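Side-chain contacts in endoglucanase A (PDB 1EDG), which probably cleaves internal beta-1,4-glucosidic bonds of cellulose as a family 5 glycoside hydrolase endoglucanase: residues Ala4-Asn9 / Asn314-Arg319; Thr77-Val82 / Ile338-Asn343; Glu105-Cys110 / Ala157-His162; Tyr256-Phe261 / Asn272-Asn277. All coordinates share one frame; numbering follows the deposited sequence.

Interaction 1: residues Ala4-Asn9 / Asn314-Arg319; sequences ASLIPN and NNLKTR
Leu6 meets Leu316 and Lys317 with the two terminal methyls of its side chain. Leu6 CD1 touches Leu316 CD1 at 3.9 Å, and these two side chains cross at about a right angle. CD2 comes alongside the aliphatic part of Lys317. Leu6 CD2 is 4.0 Å from Lys317 CG and 4.1 Å from Lys317 CB and CD. The methyl thus touches three successive carbons of one chain. The contact is apolar throughout, and no hydrogen bond crosses between 4-9 and 314-319.

CB of Leu6 points at the other segment. Its CG, anti to the carbonyl carbon (chi1 -62°), carries both methyls on toward Leu316 and Lys317. Lys317 runs straight out through CB, CG and CD, then turns at chi4 (-76°). Its NZ leads away from Leu6 and forms a salt bridge with Glu321, one turn further along its own helix. The stem of the lysine therefore serves as an apolar surface while its charge is paired elsewhere.

A 3-10 turn on one side faces the first turn of a long helix on the other. Leu6 ends the 3-10 segment 4-6. Its neighbour Ile7 gives only a weak bond from N to Ala4 O. Across from it, Arg319 N bonds to Asn315 O at 3.0 Å in the first turn of helix 316-332.

This is a surface contact near the N-terminus. Ile7 touches Asp369 and Lys373 of helix 365-374, and Leu316 touches Glu366 there. Ile7 and Pro8 also touch Val320 and Ser324. The N-terminal segment thus touches both helices 316-332 and 365-374.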
# COMPACT_ATOMS: atom_id res chain seq x y z
N ALA A 4 -26.64 -5.03 9.79
CA ALA A 4 -25.56 -5.56 10.61
C ALA A 4 -25.49 -7.09 10.61
O ALA A 4 -24.45 -7.66 10.93
CB ALA A 4 -25.67 -5.03 12.03
N SER A 5 -26.57 -7.76 10.22
CA SER A 5 -26.57 -9.22 10.21
C SER A 5 -25.67 -9.83 9.13
O SER A 5 -25.42 -11.04 9.13
CB SER A 5 -28.00 -9.75 10.06
OG SER A 5 -28.47 -9.63 8.73
N LEU A 6 -25.18 -9.00 8.21
CA LEU A 6 -24.32 -9.50 7.14
C LEU A 6 -22.91 -9.86 7.62
O LEU A 6 -22.25 -10.71 7.03
CB LEU A 6 -24.23 -8.48 6.00
CG LEU A 6 -25.53 -8.14 5.28
CD1 LEU A 6 -25.25 -7.21 4.10
CD2 LEU A 6 -26.21 -9.42 4.81
N ILE A 7 -22.47 -9.21 8.69
CA ILE A 7 -21.14 -9.44 9.25
C ILE A 7 -21.06 -10.82 9.92
O ILE A 7 -21.84 -11.13 10.82
CB ILE A 7 -20.77 -8.33 10.26
CG1 ILE A 7 -20.82 -6.97 9.55
CG2 ILE A 7 -19.39 -8.57 10.85
CD1 ILE A 7 -20.64 -5.79 10.49
N PRO A 8 -20.13 -11.68 9.45
CA PRO A 8 -19.96 -13.02 10.02
C PRO A 8 -19.37 -13.00 11.43
O PRO A 8 -18.65 -12.07 11.80
CB PRO A 8 -19.01 -13.69 9.03
CG PRO A 8 -18.14 -12.54 8.59
CD PRO A 8 -19.15 -11.43 8.37
N ASN A 9 -19.70 -14.03 12.21
CA ASN A 9 -19.21 -14.17 13.57
C ASN A 9 -18.02 -15.10 13.47
O ASN A 9 -18.18 -16.30 13.22
CB ASN A 9 -20.30 -14.80 14.45
CG ASN A 9 -19.94 -14.79 15.92
OD1 ASN A 9 -18.81 -15.10 16.31
ND2 ASN A 9 -20.90 -14.43 16.76
N ASN A 314 -22.18 -6.05 -7.21
CA ASN A 314 -23.53 -6.13 -6.65
C ASN A 314 -23.63 -7.39 -5.80
O ASN A 314 -24.56 -8.18 -5.92
CB ASN A 314 -24.59 -6.15 -7.76
CG ASN A 314 -24.62 -4.88 -8.57
OD1 ASN A 314 -24.78 -3.78 -8.03
ND2 ASN A 314 -24.43 -5.00 -9.88
N ASN A 315 -22.66 -7.55 -4.90
CA ASN A 315 -22.56 -8.72 -4.03
C ASN A 315 -22.14 -8.32 -2.63
O ASN A 315 -21.13 -8.79 -2.11
CB ASN A 315 -21.56 -9.73 -4.62
CG ASN A 315 -20.16 -9.14 -4.88
OD1 ASN A 315 -19.22 -9.88 -5.17
ND2 ASN A 315 -20.02 -7.82 -4.79
N LEU A 316 -22.95 -7.45 -2.02
CA LEU A 316 -22.69 -6.93 -0.68
C LEU A 316 -22.34 -8.00 0.35
O LEU A 316 -21.27 -7.97 0.94
CB LEU A 316 -23.89 -6.13 -0.17
CG LEU A 316 -23.69 -4.77 0.49
CD1 LEU A 316 -24.86 -4.48 1.41
CD2 LEU A 316 -22.39 -4.69 1.27
N LYS A 317 -23.26 -8.95 0.57
CA LYS A 317 -23.04 -9.99 1.57
C LYS A 317 -21.72 -10.73 1.39
O LYS A 317 -20.96 -10.88 2.34
CB LYS A 317 -24.21 -10.98 1.58
CG LYS A 317 -24.10 -12.05 2.67
CD LYS A 317 -25.38 -12.90 2.73
CE LYS A 317 -25.28 -14.01 3.77
NZ LYS A 317 -24.44 -15.15 3.31
N THR A 318 -21.46 -11.18 0.16
CA THR A 318 -20.23 -11.91 -0.14
C THR A 318 -19.00 -11.05 0.15
O THR A 318 -18.01 -11.55 0.69
CB THR A 318 -20.22 -12.41 -1.59
OG1 THR A 318 -21.40 -13.18 -1.83
CG2 THR A 318 -19.00 -13.27 -1.86
N ARG A 319 -19.06 -9.76 -0.18
CA ARG A 319 -17.94 -8.87 0.07
C ARG A 319 -17.75 -8.59 1.57
O ARG A 319 -16.61 -8.46 2.03
CB ARG A 319 -18.06 -7.56 -0.73
CG ARG A 319 -17.87 -7.75 -2.24
CD ARG A 319 -17.47 -6.45 -2.96
NE ARG A 319 -18.48 -5.40 -2.84
CZ ARG A 319 -18.21 -4.09 -2.85
NH1 ARG A 319 -16.96 -3.67 -2.97
NH2 ARG A 319 -19.19 -3.21 -2.72

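Interaction 2: residues Thr77-Val82 / Ile338-Asn343; sequences TVRIPV and ILWDNN
Ile338 faces Arg79 across the barrel interior, its CG2 branch 4.3 Å from Arg79 CB. The two residues lie on strands 336-339 and 77-80. These are not direct neighbours, because strand 32-34 runs between them. Leu339 points elsewhere, but its O accepts a bond from Asn34 ND2 on that middle strand.

Trp340 carries the rest of the contact. Its CG is anti to its backbone N (chi1 176°), and the six-membered ring comes near the other segment. CZ3 meets two residues. Pro81 CG comes to the edge of the indole, 3.9 Å from Trp340 CZ3. Arg79 NH2 is also 3.9 Å from Trp340 CZ3, but comes obliquely, with the guanidinium and indole planes 59° apart. Next, Asp341 OD1 accepts from Asn343 N at 3.2 Å, forming an Asx turn. Its OD2 takes bonds from Trp33 NE1 and Phe355 N.

The guanidinium is held mainly from outside these segments. NH2 forms a salt bridge with Glu307, NH1 another with Glu166, and NE bonds to Asn34 OD1. Three polar partners thus fix its position, while Trp340 packs near its NH2 and Ile338 touches the CB end of the chain. A buried arginine paired with two carboxylates at the C-terminal side of the barrel is consistent with the active-site architecture of family 5. Here the two carboxylates and Asn34 satisfy the buried guanidinium.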
# COMPACT_ATOMS: atom_id res chain seq x y z
N THR A 77 -4.49 4.68 10.03
CA THR A 77 -3.39 4.87 9.09
C THR A 77 -3.92 5.24 7.71
O THR A 77 -4.91 4.68 7.24
CB THR A 77 -2.57 3.56 8.95
OG1 THR A 77 -2.08 3.17 10.24
CG2 THR A 77 -1.40 3.74 7.99
N VAL A 78 -3.28 6.22 7.07
CA VAL A 78 -3.67 6.61 5.72
C VAL A 78 -2.44 6.45 4.82
O VAL A 78 -1.36 6.94 5.16
CB VAL A 78 -4.13 8.09 5.63
CG1 VAL A 78 -4.47 8.44 4.18
CG2 VAL A 78 -5.33 8.34 6.53
N ARG A 79 -2.58 5.70 3.74
CA ARG A 79 -1.47 5.58 2.80
C ARG A 79 -1.79 6.59 1.70
O ARG A 79 -2.93 6.67 1.21
CB ARG A 79 -1.33 4.17 2.21
CG ARG A 79 0.00 4.01 1.45
CD ARG A 79 0.35 2.58 1.06
NE ARG A 79 -0.45 2.19 -0.08
CZ ARG A 79 0.01 1.78 -1.26
NH1 ARG A 79 1.31 1.65 -1.51
NH2 ARG A 79 -0.86 1.60 -2.23
N ILE A 80 -0.79 7.38 1.34
CA ILE A 80 -0.94 8.41 0.32
C ILE A 80 -0.04 8.11 -0.89
O ILE A 80 1.15 8.45 -0.88
CB ILE A 80 -0.61 9.81 0.90
CG1 ILE A 80 -1.55 10.13 2.07
CG2 ILE A 80 -0.71 10.87 -0.19
CD1 ILE A 80 -1.23 11.43 2.77
N PRO A 81 -0.58 7.43 -1.91
CA PRO A 81 0.17 7.09 -3.12
C PRO A 81 0.50 8.36 -3.89
O PRO A 81 -0.38 9.20 -4.11
CB PRO A 81 -0.84 6.26 -3.92
CG PRO A 81 -1.73 5.68 -2.88
CD PRO A 81 -1.93 6.83 -1.95
N VAL A 82 1.76 8.53 -4.30
CA VAL A 82 2.15 9.71 -5.06
C VAL A 82 3.01 9.36 -6.27
O VAL A 82 4.01 8.64 -6.14
CB VAL A 82 2.95 10.74 -4.20
CG1 VAL A 82 3.25 11.99 -5.04
CG2 VAL A 82 2.18 11.12 -2.96
N ILE A 338 -4.51 -2.65 4.59
CA ILE A 338 -4.83 -1.28 4.16
C ILE A 338 -5.72 -1.41 2.92
O ILE A 338 -5.32 -1.98 1.91
CB ILE A 338 -3.56 -0.45 3.83
CG1 ILE A 338 -2.62 -0.40 5.05
CG2 ILE A 338 -3.94 0.98 3.45
CD1 ILE A 338 -1.37 0.44 4.84
N LEU A 339 -6.95 -0.92 3.05
CA LEU A 339 -7.96 -0.96 1.99
C LEU A 339 -7.64 -0.03 0.82
O LEU A 339 -7.21 1.11 1.04
CB LEU A 339 -9.31 -0.52 2.58
CG LEU A 339 -10.69 -1.04 2.15
CD1 LEU A 339 -11.67 0.10 2.25
CD2 LEU A 339 -10.70 -1.61 0.78
N TRP A 340 -7.80 -0.51 -0.41
CA TRP A 340 -7.58 0.35 -1.57
C TRP A 340 -8.95 0.97 -1.88
O TRP A 340 -9.94 0.26 -2.06
CB TRP A 340 -7.10 -0.45 -2.79
CG TRP A 340 -6.96 0.42 -4.03
CD1 TRP A 340 -7.79 0.45 -5.12
CD2 TRP A 340 -5.93 1.40 -4.29
NE1 TRP A 340 -7.35 1.39 -6.03
CE2 TRP A 340 -6.21 1.98 -5.55
CE3 TRP A 340 -4.80 1.83 -3.57
CZ2 TRP A 340 -5.40 2.98 -6.11
CZ3 TRP A 340 -3.99 2.82 -4.13
CH2 TRP A 340 -4.30 3.39 -5.39
N ASP A 341 -9.00 2.30 -1.92
CA ASP A 341 -10.24 3.01 -2.20
C ASP A 341 -9.95 4.06 -3.27
O ASP A 341 -9.19 5.00 -3.03
CB ASP A 341 -10.74 3.68 -0.91
CG ASP A 341 -12.18 4.16 -1.01
OD1 ASP A 341 -12.67 4.43 -2.12
OD2 ASP A 341 -12.82 4.28 0.05
N ASN A 342 -10.54 3.88 -4.45
CA ASN A 342 -10.31 4.81 -5.56
C ASN A 342 -11.43 5.81 -5.85
O ASN A 342 -11.40 6.51 -6.86
CB ASN A 342 -9.92 4.06 -6.83
CG ASN A 342 -11.05 3.20 -7.38
OD1 ASN A 342 -12.14 3.16 -6.82
ND2 ASN A 342 -10.77 2.49 -8.47
N ASN A 343 -12.44 5.86 -4.97
CA ASN A 343 -13.57 6.79 -5.11
C ASN A 343 -14.39 6.59 -6.40
O ASN A 343 -15.15 7.46 -6.81
CB ASN A 343 -13.06 8.24 -5.01
CG ASN A 343 -14.18 9.26 -4.82
OD1 ASN A 343 -14.18 10.32 -5.46
ND2 ASN A 343 -15.11 8.97 -3.92

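Interaction 3: residues Glu105-Cys110 / Ala157-His162; sequences EVVNYC and ANYDEH
Tyr159 reaches from its loop to Val107 and Asn108 on helix 97-111. At CB the side chain heads for the helix, with CG anti to the carbonyl carbon (chi1 -68°). The ring then extends to its CE2 edge. There Tyr159 CE2 lies 4.1 Å from Val107 CG1, which approaches obliquely. Tyr159 CE2 is also 3.3 Å from Asn108 OD1, which sits at the ring edge, in its plane. At the tip, Tyr159 OH donates to Asn108 OD1 at 2.7 Å. The C=O...O angle is 124°, and the hydroxyl is tilted 16° from the carbonyl plane. Amide and ring are nearly coplanar.

A water closes a second route. It accepts from Asn108 ND2 at 3.0 Å and donates to Tyr159 OH at 2.9 Å. Gln104 NE2, one turn earlier on the helix, also bonds to this OH. Phe156 packs edge-to-face on the ring.

The hydroxyl is therefore gripped by three partners: it gives its proton to Asn108 OD1 and accepts from the water and from Gln104 NE2. Both ends of the Asn108 amide are engaged through it, one directly and one by way of the water. This fixes the amide's rotation and ties the loop before strand 163-166 to helix 97-111.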
# COMPACT_ATOMS: atom_id res chain seq x y z
N GLU A 105 0.36 19.32 2.67
CA GLU A 105 -0.90 19.82 3.22
C GLU A 105 -1.79 18.63 3.60
O GLU A 105 -2.30 18.55 4.72
CB GLU A 105 -1.61 20.67 2.16
CG GLU A 105 -2.26 21.94 2.65
CD GLU A 105 -2.53 22.92 1.51
OE1 GLU A 105 -3.32 22.59 0.60
OE2 GLU A 105 -1.92 24.02 1.51
N VAL A 106 -1.93 17.69 2.67
CA VAL A 106 -2.75 16.49 2.88
C VAL A 106 -2.14 15.59 3.96
O VAL A 106 -2.87 14.98 4.75
CB VAL A 106 -2.95 15.72 1.55
CG1 VAL A 106 -3.70 14.41 1.79
CG2 VAL A 106 -3.72 16.58 0.56
N VAL A 107 -0.81 15.50 3.99
CA VAL A 107 -0.11 14.71 5.00
C VAL A 107 -0.48 15.29 6.37
O VAL A 107 -0.81 14.55 7.31
CB VAL A 107 1.44 14.77 4.80
CG1 VAL A 107 2.17 14.27 6.04
CG2 VAL A 107 1.84 13.94 3.59
N ASN A 108 -0.47 16.61 6.46
CA ASN A 108 -0.79 17.29 7.71
C ASN A 108 -2.22 17.04 8.19
O ASN A 108 -2.46 17.01 9.39
CB ASN A 108 -0.48 18.78 7.61
CG ASN A 108 1.00 19.07 7.72
OD1 ASN A 108 1.79 18.19 8.09
ND2 ASN A 108 1.40 20.30 7.42
N TYR A 109 -3.16 16.84 7.26
CA TYR A 109 -4.54 16.55 7.63
C TYR A 109 -4.53 15.29 8.50
O TYR A 109 -5.22 15.22 9.52
CB TYR A 109 -5.41 16.23 6.41
CG TYR A 109 -5.70 17.36 5.45
CD1 TYR A 109 -5.47 18.70 5.80
CD2 TYR A 109 -6.20 17.09 4.18
CE1 TYR A 109 -5.75 19.73 4.89
CE2 TYR A 109 -6.47 18.11 3.27
CZ TYR A 109 -6.24 19.42 3.63
OH TYR A 109 -6.49 20.41 2.71
N CYS A 110 -3.74 14.30 8.08
CA CYS A 110 -3.62 13.02 8.78
C CYS A 110 -2.81 13.12 10.08
O CYS A 110 -3.24 12.62 11.13
CB CYS A 110 -3.00 11.98 7.86
SG CYS A 110 -3.81 11.81 6.26
N ALA A 157 11.74 16.06 7.27
CA ALA A 157 12.75 15.77 8.29
C ALA A 157 12.28 15.87 9.75
O ALA A 157 12.76 15.12 10.61
CB ALA A 157 13.97 16.66 8.09
N ASN A 158 11.35 16.78 10.03
CA ASN A 158 10.86 16.99 11.39
C ASN A 158 9.70 16.11 11.84
O ASN A 158 9.28 16.20 12.99
CB ASN A 158 10.50 18.47 11.59
CG ASN A 158 11.69 19.39 11.44
OD1 ASN A 158 12.78 19.10 11.93
ND2 ASN A 158 11.49 20.51 10.76
N TYR A 159 9.16 15.28 10.95
CA TYR A 159 8.05 14.42 11.33
C TYR A 159 8.58 13.20 12.07
O TYR A 159 9.62 12.65 11.70
CB TYR A 159 7.25 14.01 10.10
CG TYR A 159 6.49 15.15 9.45
CD1 TYR A 159 7.16 16.21 8.84
CD2 TYR A 159 5.09 15.17 9.45
CE1 TYR A 159 6.47 17.25 8.24
CE2 TYR A 159 4.39 16.22 8.85
CZ TYR A 159 5.09 17.25 8.25
OH TYR A 159 4.41 18.28 7.64
N ASP A 160 7.90 12.79 13.14
CA ASP A 160 8.33 11.64 13.92
C ASP A 160 7.89 10.30 13.33
O ASP A 160 7.44 10.25 12.18
CB ASP A 160 7.92 11.78 15.40
CG ASP A 160 6.41 11.69 15.63
OD1 ASP A 160 5.61 11.46 14.69
OD2 ASP A 160 6.01 11.83 16.81
N GLU A 161 7.95 9.24 14.13
CA GLU A 161 7.59 7.89 13.70
C GLU A 161 6.19 7.71 13.10
O GLU A 161 5.90 6.66 12.54
CB GLU A 161 7.82 6.86 14.82
CG GLU A 161 6.83 6.89 15.98
CD GLU A 161 6.99 8.10 16.91
OE1 GLU A 161 8.14 8.56 17.12
OE2 GLU A 161 5.96 8.59 17.43
N HIS A 162 5.34 8.72 13.23
CA HIS A 162 4.00 8.63 12.65
C HIS A 162 4.06 8.64 11.12
O HIS A 162 3.12 8.22 10.46
CB HIS A 162 3.10 9.74 13.17
CG HIS A 162 2.56 9.46 14.53
ND1 HIS A 162 3.29 9.64 15.68
CD2 HIS A 162 1.37 8.94 14.93
CE1 HIS A 162 2.59 9.24 16.73
NE2 HIS A 162 1.41 8.81 16.29
O HOH W 1 4.16 21.08 8.38

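Interaction 4: residues Tyr256-Phe261 / Asn272-Asn277; sequences YCPWNF and NAWNIN
Phe261 and Asn272 bring their CA atoms within 5.8 Å, where the short helix 259-262 runs beside the chain at 272-274, which is extended from Ala273 on. That helix starts after a cis peptide bond between Cys257 and Pro258, and Phe261 N bonds to Pro258 O at 3.2 Å in its first turn.

The Phe261 ring is the centre of the contact. With CG anti to the backbone N (chi1 168°), it projects onto the second segment. Trp274 CB sits over one face, 3.8 Å from the Phe261 ring centroid and only 8° off the normal. This is a well-centred CH-pi contact. At the edge of the ring, Phe261 CE1 is 3.7 Å from Asn272 O. Phe261 CD1 lies equally near Ala273 O, which comes in obliquely. Two backbone carbonyls and one methylene thus meet the phenyl ring from this segment.

The five-membered ring of the indole is inclined at 35° to the phenyl ring, neither stacked nor edge-to-face. Pro258 CD approaches Trp274 CD1 at 4.4 Å, a looser apolar touch. Trp274 NE1 has its partner elsewhere, Asp281 O on helix 279-297. Tyr322 of helix 316-332 meets both Phe261 and Trp274 edge-to-face.

Beyond the indole, Asn275 OD1 accepts from Asn277 N at 2.9 Å in an Asx turn. It comes just before helix 279-297.

Phe261 and Trp274, both in the connection between barrel strand 249-254 and helix 279-297, form a small aromatic cluster with Tyr322. The connection is a beta-alpha loop of a TIM barrel, elaborated here with a short helix.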
# COMPACT_ATOMS: atom_id res chain seq x y z
N TYR A 256 -4.63 -8.93 -3.79
CA TYR A 256 -6.04 -8.96 -4.13
C TYR A 256 -6.27 -10.42 -4.52
O TYR A 256 -6.38 -10.74 -5.70
CB TYR A 256 -6.32 -8.04 -5.32
CG TYR A 256 -6.02 -6.57 -5.07
CD1 TYR A 256 -7.01 -5.72 -4.60
CD2 TYR A 256 -4.77 -6.03 -5.37
CE1 TYR A 256 -6.77 -4.35 -4.45
CE2 TYR A 256 -4.51 -4.66 -5.22
CZ TYR A 256 -5.52 -3.83 -4.76
OH TYR A 256 -5.30 -2.47 -4.66
N CYS A 257 -6.30 -11.30 -3.52
CA CYS A 257 -6.45 -12.74 -3.75
C CYS A 257 -7.75 -13.35 -3.18
O CYS A 257 -8.11 -13.07 -2.04
CB CYS A 257 -5.26 -13.48 -3.13
SG CYS A 257 -3.65 -12.80 -3.60
N PRO A 258 -8.46 -14.17 -3.97
CA PRO A 258 -8.12 -14.56 -5.35
C PRO A 258 -8.55 -13.46 -6.33
O PRO A 258 -9.62 -12.87 -6.18
CB PRO A 258 -8.93 -15.84 -5.55
CG PRO A 258 -10.17 -15.57 -4.75
CD PRO A 258 -9.63 -14.93 -3.48
N TRP A 259 -7.72 -13.21 -7.33
CA TRP A 259 -7.98 -12.16 -8.32
C TRP A 259 -9.29 -12.23 -9.11
O TRP A 259 -9.92 -11.20 -9.34
CB TRP A 259 -6.80 -12.05 -9.30
CG TRP A 259 -6.97 -10.93 -10.31
CD1 TRP A 259 -7.22 -11.06 -11.64
CD2 TRP A 259 -6.92 -9.52 -10.04
NE1 TRP A 259 -7.33 -9.82 -12.23
CE2 TRP A 259 -7.15 -8.86 -11.27
CE3 TRP A 259 -6.71 -8.76 -8.89
CZ2 TRP A 259 -7.18 -7.46 -11.37
CZ3 TRP A 259 -6.74 -7.36 -8.99
CH2 TRP A 259 -6.97 -6.74 -10.23
N ASN A 260 -9.70 -13.43 -9.52
CA ASN A 260 -10.93 -13.58 -10.30
C ASN A 260 -12.16 -13.08 -9.56
O ASN A 260 -13.16 -12.73 -10.17
CB ASN A 260 -11.13 -15.03 -10.76
CG ASN A 260 -11.51 -15.96 -9.62
OD1 ASN A 260 -11.11 -15.76 -8.47
ND2 ASN A 260 -12.28 -17.00 -9.94
N PHE A 261 -12.09 -13.07 -8.23
CA PHE A 261 -13.18 -12.58 -7.40
C PHE A 261 -12.92 -11.13 -6.98
O PHE A 261 -13.78 -10.26 -7.14
CB PHE A 261 -13.33 -13.44 -6.15
CG PHE A 261 -14.24 -12.84 -5.11
CD1 PHE A 261 -15.62 -12.86 -5.28
CD2 PHE A 261 -13.70 -12.19 -4.00
CE1 PHE A 261 -16.46 -12.23 -4.37
CE2 PHE A 261 -14.54 -11.56 -3.08
CZ PHE A 261 -15.92 -11.57 -3.27
N ASN A 272 -18.43 -13.49 -9.05
CA ASN A 272 -18.92 -12.66 -7.95
C ASN A 272 -19.20 -13.51 -6.72
O ASN A 272 -19.81 -13.03 -5.76
CB ASN A 272 -20.18 -11.89 -8.36
CG ASN A 272 -21.39 -12.79 -8.58
OD1 ASN A 272 -21.26 -14.01 -8.68
ND2 ASN A 272 -22.57 -12.19 -8.64
N ALA A 273 -18.73 -14.75 -6.74
CA ALA A 273 -18.96 -15.66 -5.63
C ALA A 273 -17.70 -16.12 -4.92
O ALA A 273 -16.67 -16.39 -5.55
CB ALA A 273 -19.75 -16.86 -6.11
N TRP A 274 -17.79 -16.20 -3.60
CA TRP A 274 -16.71 -16.65 -2.74
C TRP A 274 -17.44 -17.18 -1.51
O TRP A 274 -18.22 -16.46 -0.89
CB TRP A 274 -15.76 -15.50 -2.35
CG TRP A 274 -14.62 -15.95 -1.46
CD1 TRP A 274 -13.43 -16.51 -1.86
CD2 TRP A 274 -14.57 -15.90 -0.03
NE1 TRP A 274 -12.66 -16.82 -0.76
CE2 TRP A 274 -13.33 -16.46 0.37
CE3 TRP A 274 -15.46 -15.45 0.96
CZ2 TRP A 274 -12.96 -16.57 1.72
CZ3 TRP A 274 -15.08 -15.56 2.30
CH2 TRP A 274 -13.84 -16.11 2.67
N ASN A 275 -17.19 -18.44 -1.19
CA ASN A 275 -17.84 -19.12 -0.08
C ASN A 275 -16.95 -19.26 1.16
O ASN A 275 -16.01 -20.06 1.18
CB ASN A 275 -18.32 -20.50 -0.55
CG ASN A 275 -19.19 -21.21 0.48
OD1 ASN A 275 -19.44 -20.71 1.58
ND2 ASN A 275 -19.67 -22.39 0.12
N ILE A 276 -17.30 -18.51 2.20
CA ILE A 276 -16.56 -18.52 3.46
C ILE A 276 -16.56 -19.91 4.12
O ILE A 276 -15.69 -20.22 4.93
CB ILE A 276 -17.14 -17.45 4.45
CG1 ILE A 276 -16.16 -17.20 5.61
CG2 ILE A 276 -18.51 -17.87 4.98
CD1 ILE A 276 -16.57 -16.07 6.53
N ASN A 277 -17.52 -20.74 3.75
CA ASN A 277 -17.65 -22.09 4.32
C ASN A 277 -16.89 -23.14 3.52
O ASN A 277 -16.78 -24.28 3.96
CB ASN A 277 -19.12 -22.50 4.41
CG ASN A 277 -19.94 -21.52 5.22
OD1 ASN A 277 -19.71 -21.34 6.42
ND2 ASN A 277 -20.90 -20.88 4.57

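Interaction 2 lies about 7 Å from the centre of the chain, inside the eight-stranded barrel; the others lie further out. Interaction 3, centred about 16 Å from it, touches strand 77-80 through helix 97-111, with Ile80 against Val106 and Val107. On the other side, interactions 1 and 4 are about 13 Å apart between centres and meet where Thr318 packs on Phe261. Trp340 CB and Tyr256 OH join interactions 2 and 4. The centres of 3 and 4 are about 36 Å apart. Interactions 3 and 4 come in series and are nested within both longer closures, 1 and 2, which cross. Together they connect the barrel interior to its outer helices, loops and N-terminal segment.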